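Local coordinates for putative acyl-[acyl-carrier-protein]--UDP-N-acetylglucosamine O-acyltransferase (Bacteroides fragilis, PDB 4R36) that probably transfers an acyl chain from acyl carrier protein to UDP-N-acetylglucosamine, working as a left-handed beta-helix enzyme, at residues 94-99 against 112-117; 180-185 against 196-201; 73-78 against 103-108; 25-30 against 43-48; 140-145 against 158-163. All blocks are in the same frame, centred on the assembly; numbering follows the deposited sequence.

How the contacts relate
Contacts 2 to 5 pair neighbouring coils of one left-handed beta-helix in parallel; contact 1 sets strand 97-100 and the residues before it against a loop. Three sheets, parallel but for strand 206-210 at the end of one, form the faces of a prism. Contact 4 comes first along the chain, its centre about 39 Å from that of contact 2. Contacts 2 and 3 share the sheet from 39-40 to 206-210; contacts 1 and 5 reach another. Segments of contacts 1 and 3 alternate along the chain, 97-100 being followed by 105-106. Contacts 5 and 2 touch. Contacts 3 and 4 meet the third subunit, while 1 and 2 lie near UDP-N-acetylglucosamine-binding residues.

Contact 1 (94-99 against 112-117); sequences EESTAE and INRGTA
S96 OG sits between a backbone oxygen and a guanidinium nitrogen of the other segment: it donates to G115 O at 2.7 Å and accepts from R114 NH1 at 2.8 Å. The same NH1 also donates to E94 O (3.0 Å), lying in that carbonyl's plane, so one guanidinium nitrogen ties the E94 carbonyl and the S96 hydroxyl together. R114 gets there with its chain extended from CG to NE, and water 1 accepts from its NH2 and weakly donates to the same E94 O. E94 curls back through a bend at chi2 (-89°), and its OE2 takes the N-H of A117 at 2.8 Å on the anti side. Here the chain leaves the regular left-handed beta-helix: the two segments run roughly antiparallel where a loop juts from the coils, and only G115 N to T97 O (3.0 Å) joins backbone to backbone. Further out, T116 OG1 bonds to D139 OD2, and its side chain packs on H138, which binds UDP-N-acetylglucosamine in another structure of this protein. N113 packs on E108 of the second subunit.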
# COMPACT_ATOMS: atom_id res chain seq x y z
N GLU A 94 4.27 -23.01 15.96
CA GLU A 94 3.02 -23.72 16.28
C GLU A 94 2.17 -23.95 15.06
O GLU A 94 2.24 -23.19 14.08
CB GLU A 94 2.21 -22.99 17.39
CG GLU A 94 1.71 -21.57 17.06
CD GLU A 94 2.67 -20.45 17.40
OE1 GLU A 94 3.90 -20.68 17.42
OE2 GLU A 94 2.20 -19.26 17.64
N GLU A 95 1.40 -25.03 15.08
CA GLU A 95 0.37 -25.31 14.07
C GLU A 95 -0.78 -24.27 14.11
O GLU A 95 -1.22 -23.82 15.20
CB GLU A 95 -0.25 -26.72 14.29
CG GLU A 95 0.66 -27.87 13.91
CD GLU A 95 1.10 -27.80 12.47
OE1 GLU A 95 0.30 -27.46 11.60
OE2 GLU A 95 2.26 -28.06 12.19
N SER A 96 -1.23 -23.88 12.92
CA SER A 96 -2.32 -22.92 12.81
C SER A 96 -2.87 -23.01 11.40
O SER A 96 -2.31 -23.69 10.55
CB SER A 96 -1.78 -21.48 13.17
OG SER A 96 -0.89 -21.07 12.15
N THR A 97 -3.99 -22.32 11.14
CA THR A 97 -4.57 -22.24 9.85
C THR A 97 -4.82 -20.80 9.36
O THR A 97 -4.84 -19.86 10.17
CB THR A 97 -5.94 -22.94 9.83
OG1 THR A 97 -6.72 -22.42 10.87
CG2 THR A 97 -5.76 -24.44 10.05
N ALA A 98 -5.08 -20.71 8.07
CA ALA A 98 -5.61 -19.50 7.39
C ALA A 98 -6.76 -20.00 6.61
O ALA A 98 -6.62 -20.96 5.81
CB ALA A 98 -4.57 -18.88 6.48
N GLU A 99 -7.93 -19.40 6.82
CA GLU A 99 -9.16 -19.95 6.30
C GLU A 99 -10.00 -18.92 5.62
O GLU A 99 -10.16 -17.81 6.12
CB GLU A 99 -10.02 -20.54 7.44
CG GLU A 99 -9.22 -21.41 8.40
CD GLU A 99 -10.04 -22.15 9.48
OE1 GLU A 99 -11.27 -22.13 9.49
OE2 GLU A 99 -9.41 -22.72 10.38
N ILE A 112 -3.21 -13.47 3.39
CA ILE A 112 -3.90 -13.93 4.56
C ILE A 112 -2.98 -14.88 5.32
O ILE A 112 -2.83 -16.04 4.95
CB ILE A 112 -5.26 -14.59 4.22
CG1 ILE A 112 -6.10 -13.71 3.30
CG2 ILE A 112 -6.02 -14.97 5.47
CD1 ILE A 112 -7.38 -14.34 2.79
N ASN A 113 -2.38 -14.39 6.39
CA ASN A 113 -1.45 -15.20 7.13
C ASN A 113 -2.23 -16.17 8.03
O ASN A 113 -3.29 -15.85 8.56
CB ASN A 113 -0.50 -14.37 8.02
CG ASN A 113 0.35 -13.31 7.30
OD1 ASN A 113 0.87 -12.43 7.99
ND2 ASN A 113 0.52 -13.38 6.01
N ARG A 114 -1.66 -17.35 8.28
CA ARG A 114 -2.19 -18.23 9.28
C ARG A 114 -2.02 -17.74 10.68
O ARG A 114 -1.32 -16.72 10.97
CB ARG A 114 -1.64 -19.67 9.11
CG ARG A 114 -0.17 -19.93 9.37
CD ARG A 114 0.04 -21.42 8.99
NE ARG A 114 1.40 -21.94 9.11
CZ ARG A 114 1.93 -22.57 10.17
NH1 ARG A 114 1.30 -22.66 11.30
NH2 ARG A 114 3.16 -23.05 10.11
N GLY A 115 -2.66 -18.43 11.60
CA GLY A 115 -2.75 -17.96 13.00
C GLY A 115 -1.50 -18.19 13.89
O GLY A 115 -0.50 -18.76 13.45
N THR A 116 -1.59 -17.74 15.14
CA THR A 116 -0.58 -17.99 16.16
C THR A 116 -1.27 -18.73 17.33
O THR A 116 -2.48 -18.90 17.34
CB THR A 116 0.01 -16.71 16.74
OG1 THR A 116 -0.99 -15.99 17.49
CG2 THR A 116 0.62 -15.85 15.69
N ALA A 117 -0.50 -19.07 18.37
CA ALA A 117 -1.06 -19.69 19.57
C ALA A 117 -2.09 -18.81 20.27
O ALA A 117 -2.86 -19.27 21.08
CB ALA A 117 0.05 -20.01 20.55
O HOH W 1 3.80 -24.95 12.04

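Contact 2 (180-185 against 196-201); sequences GYVMIQ and PYIIAG
G180 O takes the N-H of Y197 at 2.8 Å, almost in line with the carbonyl bond, just ahead of the parallel strand bonds. M183 bonds through N and O to I198 O and A200 N (2.9 Å), the residues flanking its bridge partner I199, and Q185 N donates to A200 O. CA-H groups fill in between, the shortest being V182 CA to I198 O at 3.1 Å.

The tyrosines Y181 and Y197 extend side by side in the same direction. Their planes are only 14° apart, but the rings are slid so far that the centroids stand 5.7 Å from each other; what touches is Y181 CD2 against Y197 CE1, at 3.6 Å. Both residues have positive phi, and both place CG beside the backbone N (chi1 -65° for Y181 and -50° for Y197), which keeps the two rings in step. At the other end the extended Q185 crosses I199 at an angle, laying NE2 3.7 Å from CG2, while OE1 lies 3.5 Å from the CA of G201.

Y181 O accepts from N211, a UDP-N-acetylglucosamine-binding residue in another structure of this protein. These are the last parallel strands of their sheet, 198-201 being followed by the antiparallel 206-210. L215 of helix 212-217 touches both tyrosines, and helices 257-267 and 222-237 pack on P196, Y197 and I198.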
# COMPACT_ATOMS: atom_id res chain seq x y z
N GLY A 180 -21.02 -4.00 12.09
CA GLY A 180 -21.68 -4.11 10.81
C GLY A 180 -22.12 -2.82 10.20
O GLY A 180 -22.45 -1.87 10.93
N TYR A 181 -22.15 -2.79 8.87
CA TYR A 181 -22.72 -1.68 8.07
C TYR A 181 -21.98 -0.31 8.20
O TYR A 181 -22.50 0.72 7.89
CB TYR A 181 -24.21 -1.50 8.38
CG TYR A 181 -25.01 -2.68 7.97
CD1 TYR A 181 -25.38 -2.84 6.63
CD2 TYR A 181 -25.39 -3.62 8.87
CE1 TYR A 181 -26.13 -3.94 6.26
CE2 TYR A 181 -26.12 -4.74 8.48
CZ TYR A 181 -26.49 -4.87 7.17
OH TYR A 181 -27.21 -5.95 6.65
N VAL A 182 -20.76 -0.37 8.65
CA VAL A 182 -19.92 0.81 8.79
C VAL A 182 -19.37 1.12 7.42
O VAL A 182 -19.20 0.20 6.58
CB VAL A 182 -18.80 0.42 9.74
CG1 VAL A 182 -17.55 1.22 9.59
CG2 VAL A 182 -19.25 0.39 11.21
N MET A 183 -19.11 2.38 7.17
CA MET A 183 -18.28 2.75 6.07
C MET A 183 -17.09 3.50 6.63
O MET A 183 -17.24 4.56 7.29
CB MET A 183 -19.03 3.58 5.11
CG MET A 183 -18.27 3.62 3.82
SD MET A 183 -17.49 5.20 3.84
CE MET A 183 -16.47 4.81 2.39
N ILE A 184 -15.90 3.00 6.33
CA ILE A 184 -14.67 3.67 6.80
C ILE A 184 -14.04 4.31 5.57
O ILE A 184 -13.74 3.63 4.56
CB ILE A 184 -13.69 2.68 7.42
CG1 ILE A 184 -14.41 1.89 8.52
CG2 ILE A 184 -12.49 3.44 7.95
CD1 ILE A 184 -13.50 0.87 9.24
N GLN A 185 -13.74 5.59 5.69
CA GLN A 185 -13.24 6.34 4.56
C GLN A 185 -11.76 6.07 4.30
O GLN A 185 -11.02 5.67 5.16
CB GLN A 185 -13.49 7.83 4.79
CG GLN A 185 -15.03 8.08 4.71
CD GLN A 185 -15.42 9.57 4.78
OE1 GLN A 185 -14.65 10.41 5.23
NE2 GLN A 185 -16.62 9.88 4.31
N PRO A 196 -21.55 -0.02 15.04
CA PRO A 196 -22.25 -0.38 13.79
C PRO A 196 -23.02 0.74 13.13
O PRO A 196 -23.42 1.68 13.84
CB PRO A 196 -23.18 -1.49 14.20
CG PRO A 196 -23.25 -1.42 15.66
CD PRO A 196 -21.95 -0.86 16.15
N TYR A 197 -23.15 0.70 11.81
CA TYR A 197 -23.97 1.60 11.01
C TYR A 197 -23.38 3.00 10.72
O TYR A 197 -24.03 3.80 10.08
CB TYR A 197 -25.38 1.78 11.65
CG TYR A 197 -26.05 0.50 11.98
CD1 TYR A 197 -26.46 -0.36 10.98
CD2 TYR A 197 -26.37 0.19 13.29
CE1 TYR A 197 -27.08 -1.56 11.27
CE2 TYR A 197 -26.95 -1.04 13.61
CZ TYR A 197 -27.36 -1.87 12.59
OH TYR A 197 -27.88 -3.07 12.88
N ILE A 198 -22.19 3.34 11.26
CA ILE A 198 -21.67 4.70 11.11
C ILE A 198 -20.72 4.86 9.94
O ILE A 198 -20.19 3.87 9.40
CB ILE A 198 -21.01 5.23 12.40
CG1 ILE A 198 -19.66 4.60 12.72
CG2 ILE A 198 -21.95 5.06 13.59
CD1 ILE A 198 -18.81 5.40 13.67
N ILE A 199 -20.53 6.12 9.55
CA ILE A 199 -19.41 6.53 8.74
C ILE A 199 -18.29 7.00 9.64
O ILE A 199 -18.50 7.81 10.57
CB ILE A 199 -19.80 7.63 7.76
CG1 ILE A 199 -20.98 7.20 6.87
CG2 ILE A 199 -18.61 8.07 6.89
CD1 ILE A 199 -21.55 8.34 6.03
N ALA A 200 -17.08 6.49 9.41
CA ALA A 200 -15.91 6.92 10.13
C ALA A 200 -14.96 7.51 9.13
O ALA A 200 -14.64 6.89 8.10
CB ALA A 200 -15.25 5.77 10.86
N GLY A 201 -14.54 8.74 9.40
CA GLY A 201 -13.66 9.47 8.50
C GLY A 201 -12.86 10.55 9.16
O GLY A 201 -12.90 10.69 10.40

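Contact 3 (73-78 against 103-108); sequences GNTIFP and NNLIRE
Stacking dominates one end: the guanidinium of R107 lies flat on the ring of F77, planes 6° apart and centres 3.8 Å apart, a cation-pi pair in which CD also adds a CH-pi contact over the same face. Bends at chi2 and chi3 fold the arginine back across the ring. Its rotation is fixed by a side-on salt bridge in which NE and NH2 both reach E108 OE1, NE at 3.0 Å, while NH2 also donates to I85 O of the third subunit.

Backbone bonds are those of parallel strands in adjacent coils of a left-handed beta-helix: T75 N to N104 O, I106 N to T75 O, and F77 N to I106 O at 2.8 Å. I76 and I106 point the same way, CG1 to CB 4.1 Å.

Amides pair at the other end. N74 OD1 accepts from N104 N (2.8 Å) and N104 ND2 (3.0 Å), with the two amide planes 5° apart; N104 OD1 in turn takes N128 N, so the same side-chain-to-backbone bond recurs on the next coil. Water 2 donates to G73 O.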
# COMPACT_ATOMS: atom_id res chain seq x y z
N GLY A 73 -16.61 -22.02 -4.09
CA GLY A 73 -17.09 -20.93 -4.91
C GLY A 73 -16.21 -19.64 -4.91
O GLY A 73 -16.64 -18.60 -5.33
N ASN A 74 -14.99 -19.74 -4.42
CA ASN A 74 -14.12 -18.56 -4.34
C ASN A 74 -13.37 -18.32 -5.63
O ASN A 74 -13.16 -19.25 -6.44
CB ASN A 74 -13.10 -18.82 -3.27
CG ASN A 74 -13.73 -19.02 -1.91
OD1 ASN A 74 -14.20 -18.06 -1.25
ND2 ASN A 74 -13.79 -20.28 -1.48
N THR A 75 -12.91 -17.08 -5.84
CA THR A 75 -11.90 -16.82 -6.87
C THR A 75 -10.70 -16.16 -6.25
O THR A 75 -10.85 -15.17 -5.48
CB THR A 75 -12.45 -15.86 -7.96
OG1 THR A 75 -13.72 -16.33 -8.44
CG2 THR A 75 -11.54 -15.71 -9.12
N ILE A 76 -9.53 -16.73 -6.51
CA ILE A 76 -8.27 -16.28 -5.91
C ILE A 76 -7.45 -15.80 -7.08
O ILE A 76 -7.08 -16.57 -8.00
CB ILE A 76 -7.64 -17.41 -5.06
CG1 ILE A 76 -8.62 -17.72 -3.91
CG2 ILE A 76 -6.28 -17.04 -4.54
CD1 ILE A 76 -8.17 -18.92 -3.13
N PHE A 77 -7.13 -14.49 -7.05
CA PHE A 77 -6.49 -13.84 -8.14
C PHE A 77 -5.02 -14.00 -8.14
O PHE A 77 -4.40 -14.36 -7.12
CB PHE A 77 -6.92 -12.34 -8.16
CG PHE A 77 -8.29 -12.13 -8.68
CD1 PHE A 77 -9.42 -12.56 -7.96
CD2 PHE A 77 -8.49 -11.51 -9.89
CE1 PHE A 77 -10.69 -12.36 -8.46
CE2 PHE A 77 -9.78 -11.29 -10.36
CZ PHE A 77 -10.87 -11.72 -9.65
N PRO A 78 -4.37 -13.63 -9.26
CA PRO A 78 -2.89 -13.79 -9.32
C PRO A 78 -2.09 -13.13 -8.23
O PRO A 78 -2.38 -11.94 -7.87
CB PRO A 78 -2.51 -13.15 -10.67
CG PRO A 78 -3.76 -13.36 -11.46
CD PRO A 78 -4.88 -13.05 -10.49
N ASN A 103 -17.55 -18.24 -1.67
CA ASN A 103 -17.95 -17.18 -2.53
C ASN A 103 -17.18 -15.87 -2.28
O ASN A 103 -17.72 -14.79 -2.50
CB ASN A 103 -19.46 -16.91 -2.41
CG ASN A 103 -20.30 -18.17 -2.55
OD1 ASN A 103 -21.19 -18.45 -1.74
ND2 ASN A 103 -19.99 -18.95 -3.53
N ASN A 104 -15.90 -15.94 -1.95
CA ASN A 104 -15.12 -14.72 -1.75
C ASN A 104 -14.38 -14.40 -3.01
O ASN A 104 -14.00 -15.31 -3.77
CB ASN A 104 -14.11 -14.95 -0.64
CG ASN A 104 -14.76 -15.16 0.72
OD1 ASN A 104 -15.31 -14.23 1.29
ND2 ASN A 104 -14.76 -16.43 1.22
N LEU A 105 -14.04 -13.12 -3.13
CA LEU A 105 -13.21 -12.62 -4.17
C LEU A 105 -11.94 -12.13 -3.52
O LEU A 105 -11.98 -11.13 -2.80
CB LEU A 105 -13.91 -11.49 -4.92
CG LEU A 105 -15.27 -11.91 -5.56
CD1 LEU A 105 -16.04 -10.70 -6.05
CD2 LEU A 105 -15.00 -12.89 -6.69
N ILE A 106 -10.84 -12.87 -3.68
CA ILE A 106 -9.57 -12.62 -3.07
C ILE A 106 -8.63 -12.08 -4.18
O ILE A 106 -8.10 -12.82 -5.02
CB ILE A 106 -8.97 -13.91 -2.45
CG1 ILE A 106 -9.99 -14.61 -1.52
CG2 ILE A 106 -7.66 -13.62 -1.77
CD1 ILE A 106 -10.46 -13.82 -0.35
N ARG A 107 -8.43 -10.76 -4.18
CA ARG A 107 -7.80 -10.09 -5.32
C ARG A 107 -6.29 -10.21 -5.27
O ARG A 107 -5.69 -10.80 -4.36
CB ARG A 107 -8.28 -8.61 -5.37
CG ARG A 107 -9.80 -8.42 -5.64
CD ARG A 107 -10.30 -9.07 -6.92
NE ARG A 107 -9.55 -8.60 -8.09
CZ ARG A 107 -10.08 -8.14 -9.22
NH1 ARG A 107 -11.41 -8.16 -9.44
NH2 ARG A 107 -9.27 -7.72 -10.18
N GLU A 108 -5.69 -9.67 -6.30
CA GLU A 108 -4.27 -9.70 -6.51
C GLU A 108 -3.45 -9.30 -5.31
O GLU A 108 -3.72 -8.27 -4.66
CB GLU A 108 -3.86 -8.77 -7.66
CG GLU A 108 -4.51 -9.03 -9.00
CD GLU A 108 -5.79 -8.23 -9.27
OE1 GLU A 108 -6.65 -8.12 -8.35
OE2 GLU A 108 -5.98 -7.74 -10.40
O HOH W 2 -19.40 -18.52 -5.91

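Contact 4 (25-30 against 43-48); sequences LAYIHP and FVYIDR
H29 lays its imidazole over R48 CB, which stands 3.5 Å from the ring centroid and almost on the normal, a CH-pi contact; P30 CD covers the opposite face near the rim. With CG anti to the backbone N (chi1 -166°), the ring runs out alongside the arginine's side chain, and its ND1 bonds to the N-H of E31. R48 N is buried in this packing and finds no hydrogen-bond partner in the model.

Y27 and Y45 occupy matching places on the two strands and point the same way. Their planes differ by 16°, but with centroids 5.3 Å apart the rings barely overlap; the touch is Y27 CD2 to Y45 CD2 at 3.6 Å. On the other face of the sheet I28 and I46 pack alongside each other, CG1 of the first 4.2 Å from CD1 of the second, and A26 meets V44.

Four backbone bonds join the segments: F43 N to L25 O (3.0 Å), where the donor stands well above the carbonyl plane, Y27 N to V44 O (2.8 Å), I46 N to Y27 O, and H29 N to I46 O.

Strand 27-28 is the outermost of its sheet within the chain, with 45-46 between it and 63-64, so this is the N-terminal end of the beta-helix. I40 of strand 39-40 packs against A26, I28 and I46 inside the coil, while outside it Y27 packs on F43 of the second subunit and L25 on Y27 of the third.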
# COMPACT_ATOMS: atom_id res chain seq x y z
N LEU A 25 0.98 -27.07 -15.35
CA LEU A 25 2.10 -26.18 -14.97
C LEU A 25 1.92 -25.58 -13.52
O LEU A 25 2.74 -24.79 -13.09
CB LEU A 25 2.16 -25.08 -16.02
CG LEU A 25 2.40 -25.46 -17.48
CD1 LEU A 25 2.28 -24.26 -18.38
CD2 LEU A 25 3.78 -26.10 -17.60
N ALA A 26 0.87 -25.97 -12.83
CA ALA A 26 0.73 -25.75 -11.39
C ALA A 26 1.56 -26.75 -10.66
O ALA A 26 1.76 -27.85 -11.18
CB ALA A 26 -0.73 -25.89 -10.99
N TYR A 27 2.03 -26.41 -9.47
CA TYR A 27 2.61 -27.32 -8.54
C TYR A 27 1.56 -27.56 -7.44
O TYR A 27 1.09 -26.63 -6.76
CB TYR A 27 3.94 -26.83 -7.97
CG TYR A 27 4.39 -27.78 -6.88
CD1 TYR A 27 5.17 -28.89 -7.16
CD2 TYR A 27 3.89 -27.63 -5.59
CE1 TYR A 27 5.50 -29.81 -6.14
CE2 TYR A 27 4.19 -28.51 -4.59
CZ TYR A 27 4.99 -29.61 -4.86
OH TYR A 27 5.30 -30.49 -3.85
N ILE A 28 1.16 -28.83 -7.29
CA ILE A 28 0.20 -29.26 -6.29
C ILE A 28 0.75 -30.43 -5.53
O ILE A 28 0.98 -31.49 -6.11
CB ILE A 28 -1.13 -29.63 -6.89
CG1 ILE A 28 -1.59 -28.48 -7.78
CG2 ILE A 28 -2.15 -29.95 -5.81
CD1 ILE A 28 -2.94 -28.68 -8.44
N HIS A 29 0.98 -30.23 -4.23
CA HIS A 29 1.48 -31.30 -3.41
C HIS A 29 0.48 -32.46 -3.38
O HIS A 29 -0.72 -32.24 -3.26
CB HIS A 29 1.79 -30.80 -2.02
CG HIS A 29 2.61 -31.76 -1.20
ND1 HIS A 29 2.07 -32.88 -0.64
CD2 HIS A 29 3.90 -31.71 -0.80
CE1 HIS A 29 2.99 -33.50 0.08
NE2 HIS A 29 4.11 -32.82 -0.04
N PRO A 30 0.99 -33.71 -3.51
CA PRO A 30 0.08 -34.83 -3.60
C PRO A 30 -0.85 -34.96 -2.40
O PRO A 30 -1.89 -35.48 -2.57
CB PRO A 30 1.01 -36.09 -3.77
CG PRO A 30 2.37 -35.64 -3.57
CD PRO A 30 2.41 -34.12 -3.68
N PHE A 43 1.48 -22.05 -12.65
CA PHE A 43 2.35 -21.33 -11.73
C PHE A 43 1.69 -21.09 -10.38
O PHE A 43 2.24 -20.41 -9.58
CB PHE A 43 2.92 -20.02 -12.39
CG PHE A 43 3.32 -20.22 -13.87
CD1 PHE A 43 4.10 -21.29 -14.24
CD2 PHE A 43 2.88 -19.36 -14.84
CE1 PHE A 43 4.46 -21.47 -15.60
CE2 PHE A 43 3.25 -19.48 -16.17
CZ PHE A 43 4.03 -20.56 -16.55
N VAL A 44 0.57 -21.74 -10.14
CA VAL A 44 -0.01 -21.83 -8.83
C VAL A 44 0.79 -22.83 -8.03
O VAL A 44 1.16 -23.93 -8.53
CB VAL A 44 -1.50 -22.23 -8.91
CG1 VAL A 44 -2.05 -22.56 -7.54
CG2 VAL A 44 -2.30 -21.18 -9.58
N TYR A 45 1.05 -22.49 -6.77
CA TYR A 45 1.77 -23.32 -5.85
C TYR A 45 0.88 -23.68 -4.70
O TYR A 45 0.37 -22.79 -4.01
CB TYR A 45 3.01 -22.62 -5.34
CG TYR A 45 3.70 -23.37 -4.23
CD1 TYR A 45 3.36 -23.19 -2.88
CD2 TYR A 45 4.70 -24.28 -4.52
CE1 TYR A 45 4.02 -23.89 -1.86
CE2 TYR A 45 5.34 -24.99 -3.53
CZ TYR A 45 4.99 -24.83 -2.21
OH TYR A 45 5.70 -25.52 -1.25
N ILE A 46 0.59 -24.96 -4.55
CA ILE A 46 -0.27 -25.51 -3.49
C ILE A 46 0.52 -26.53 -2.69
O ILE A 46 1.01 -27.54 -3.25
CB ILE A 46 -1.53 -26.15 -4.03
CG1 ILE A 46 -2.28 -25.20 -4.97
CG2 ILE A 46 -2.41 -26.58 -2.89
CD1 ILE A 46 -3.60 -25.66 -5.46
N ASP A 47 0.63 -26.26 -1.40
CA ASP A 47 1.37 -27.04 -0.42
C ASP A 47 0.56 -28.22 0.11
O ASP A 47 -0.63 -28.39 -0.13
CB ASP A 47 1.59 -26.11 0.77
CG ASP A 47 2.99 -26.04 1.28
OD1 ASP A 47 3.78 -26.99 1.17
OD2 ASP A 47 3.22 -24.98 1.97
N ARG A 48 1.24 -29.03 0.90
CA ARG A 48 0.60 -30.00 1.74
C ARG A 48 -0.14 -29.32 2.90
O ARG A 48 0.06 -28.11 3.15
CB ARG A 48 1.67 -30.98 2.23
CG ARG A 48 2.56 -30.41 3.30
CD ARG A 48 3.73 -31.30 3.65
NE ARG A 48 4.66 -30.49 4.43
CZ ARG A 48 4.91 -30.66 5.72
NH1 ARG A 48 4.29 -31.60 6.44
NH2 ARG A 48 5.77 -29.88 6.31

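Contact 5 (140-145 against 158-163); sequences ALIGNG and IIIDDN
Backbone hydrogen bonds carry most of this pairing of A140-G145 with I158-N163. L141 N donates to I158 O, I160 N to L141 O at 2.8 Å, and G143 N to I160 O at 2.9 Å; past the strands, N163 N returns to N144 O.

Side-chain polar contacts take over at the turn. D162 OD1 receives the N-H of N144 at 2.8 Å from above the carboxylate plane and also lies 3.3 Å from G143 CA. N144 and D162 point the same way with amide and carboxylate turned 47° to each other, and N144 ND2 makes a weak bond to D162 OD2; N144 OD1 accepts from N126 N, its stronger partner. Water 3 bridges the next pair, donating to G145 O and accepting from N163 ND2.

Apolar packing splits between the faces. I142 and I160 lie side by side, CG1 to CG1 4.1 Å, alongside M154, while on the other face L141 CD2 meets I159 CG2. The chi1 of I158, 62°, brings CG1 within 3.7 Å of A140 CB.

Parallel, in-register pairing of successive coils, with aliphatic side chains inside, fits the left-handed beta-helix built from hexapeptide repeats; 140-145 lies in such a range.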
# COMPACT_ATOMS: atom_id res chain seq x y z
N ALA A 140 -6.84 -12.81 12.80
CA ALA A 140 -7.89 -11.91 12.46
C ALA A 140 -9.15 -12.67 12.07
O ALA A 140 -9.11 -13.86 11.72
CB ALA A 140 -7.46 -11.04 11.30
N LEU A 141 -10.27 -12.01 12.24
CA LEU A 141 -11.58 -12.55 11.94
C LEU A 141 -12.35 -11.53 11.06
O LEU A 141 -12.60 -10.43 11.53
CB LEU A 141 -12.40 -12.79 13.21
CG LEU A 141 -13.85 -13.26 12.92
CD1 LEU A 141 -13.93 -14.60 12.24
CD2 LEU A 141 -14.68 -13.26 14.23
N ILE A 142 -12.71 -11.94 9.85
CA ILE A 142 -13.62 -11.21 8.98
C ILE A 142 -14.88 -12.02 8.86
O ILE A 142 -14.82 -13.24 8.64
CB ILE A 142 -12.99 -10.94 7.60
CG1 ILE A 142 -11.72 -10.11 7.79
CG2 ILE A 142 -13.95 -10.25 6.68
CD1 ILE A 142 -11.02 -9.74 6.48
N GLY A 143 -16.03 -11.34 8.98
CA GLY A 143 -17.34 -12.01 8.80
C GLY A 143 -17.73 -12.20 7.33
O GLY A 143 -16.92 -12.72 6.52
N ASN A 144 -18.97 -11.81 7.02
CA ASN A 144 -19.61 -12.09 5.74
C ASN A 144 -20.06 -10.84 5.12
O ASN A 144 -20.45 -9.86 5.80
CB ASN A 144 -20.84 -12.99 5.93
CG ASN A 144 -20.54 -14.19 6.76
OD1 ASN A 144 -19.64 -15.00 6.46
ND2 ASN A 144 -21.30 -14.34 7.83
N GLY A 145 -20.04 -10.83 3.80
CA GLY A 145 -20.64 -9.71 3.09
C GLY A 145 -19.86 -8.38 3.14
O GLY A 145 -20.42 -7.34 2.85
N ILE A 158 -7.85 -8.77 14.94
CA ILE A 158 -8.97 -7.89 14.72
C ILE A 158 -10.23 -8.68 14.42
O ILE A 158 -10.21 -9.91 14.19
CB ILE A 158 -8.71 -6.88 13.57
CG1 ILE A 158 -8.49 -7.56 12.22
CG2 ILE A 158 -7.53 -5.99 13.94
CD1 ILE A 158 -9.71 -7.93 11.38
N ILE A 159 -11.36 -7.99 14.51
CA ILE A 159 -12.63 -8.53 14.19
C ILE A 159 -13.41 -7.56 13.31
O ILE A 159 -13.58 -6.38 13.63
CB ILE A 159 -13.47 -8.86 15.44
CG1 ILE A 159 -12.75 -9.92 16.29
CG2 ILE A 159 -14.92 -9.30 15.06
CD1 ILE A 159 -13.47 -10.09 17.64
N ILE A 160 -13.94 -8.08 12.20
CA ILE A 160 -14.81 -7.29 11.34
C ILE A 160 -16.15 -8.04 11.29
O ILE A 160 -16.22 -9.22 10.92
CB ILE A 160 -14.31 -7.11 9.90
CG1 ILE A 160 -12.86 -6.71 9.72
CG2 ILE A 160 -15.29 -6.29 9.03
CD1 ILE A 160 -12.44 -5.43 10.21
N ASP A 161 -17.20 -7.33 11.69
CA ASP A 161 -18.57 -7.87 11.69
C ASP A 161 -19.14 -7.87 10.26
O ASP A 161 -18.60 -7.25 9.36
CB ASP A 161 -19.50 -7.08 12.61
CG ASP A 161 -19.16 -7.20 14.09
OD1 ASP A 161 -18.10 -7.75 14.51
OD2 ASP A 161 -19.94 -6.63 14.92
N ASP A 162 -20.29 -8.50 10.07
CA ASP A 162 -20.84 -8.59 8.73
C ASP A 162 -21.19 -7.27 8.07
O ASP A 162 -21.65 -6.30 8.71
CB ASP A 162 -22.09 -9.45 8.79
CG ASP A 162 -21.79 -10.91 9.16
OD1 ASP A 162 -20.58 -11.34 9.30
OD2 ASP A 162 -22.78 -11.64 9.45
N ASN A 163 -21.09 -7.25 6.77
CA ASN A 163 -21.59 -6.15 5.95
C ASN A 163 -20.86 -4.80 6.04
O ASN A 163 -21.42 -3.77 5.75
CB ASN A 163 -23.11 -5.93 6.11
CG ASN A 163 -23.90 -7.21 6.06
OD1 ASN A 163 -24.57 -7.59 7.00
ND2 ASN A 163 -23.74 -7.91 4.98
O HOH W 3 -23.01 -7.18 2.40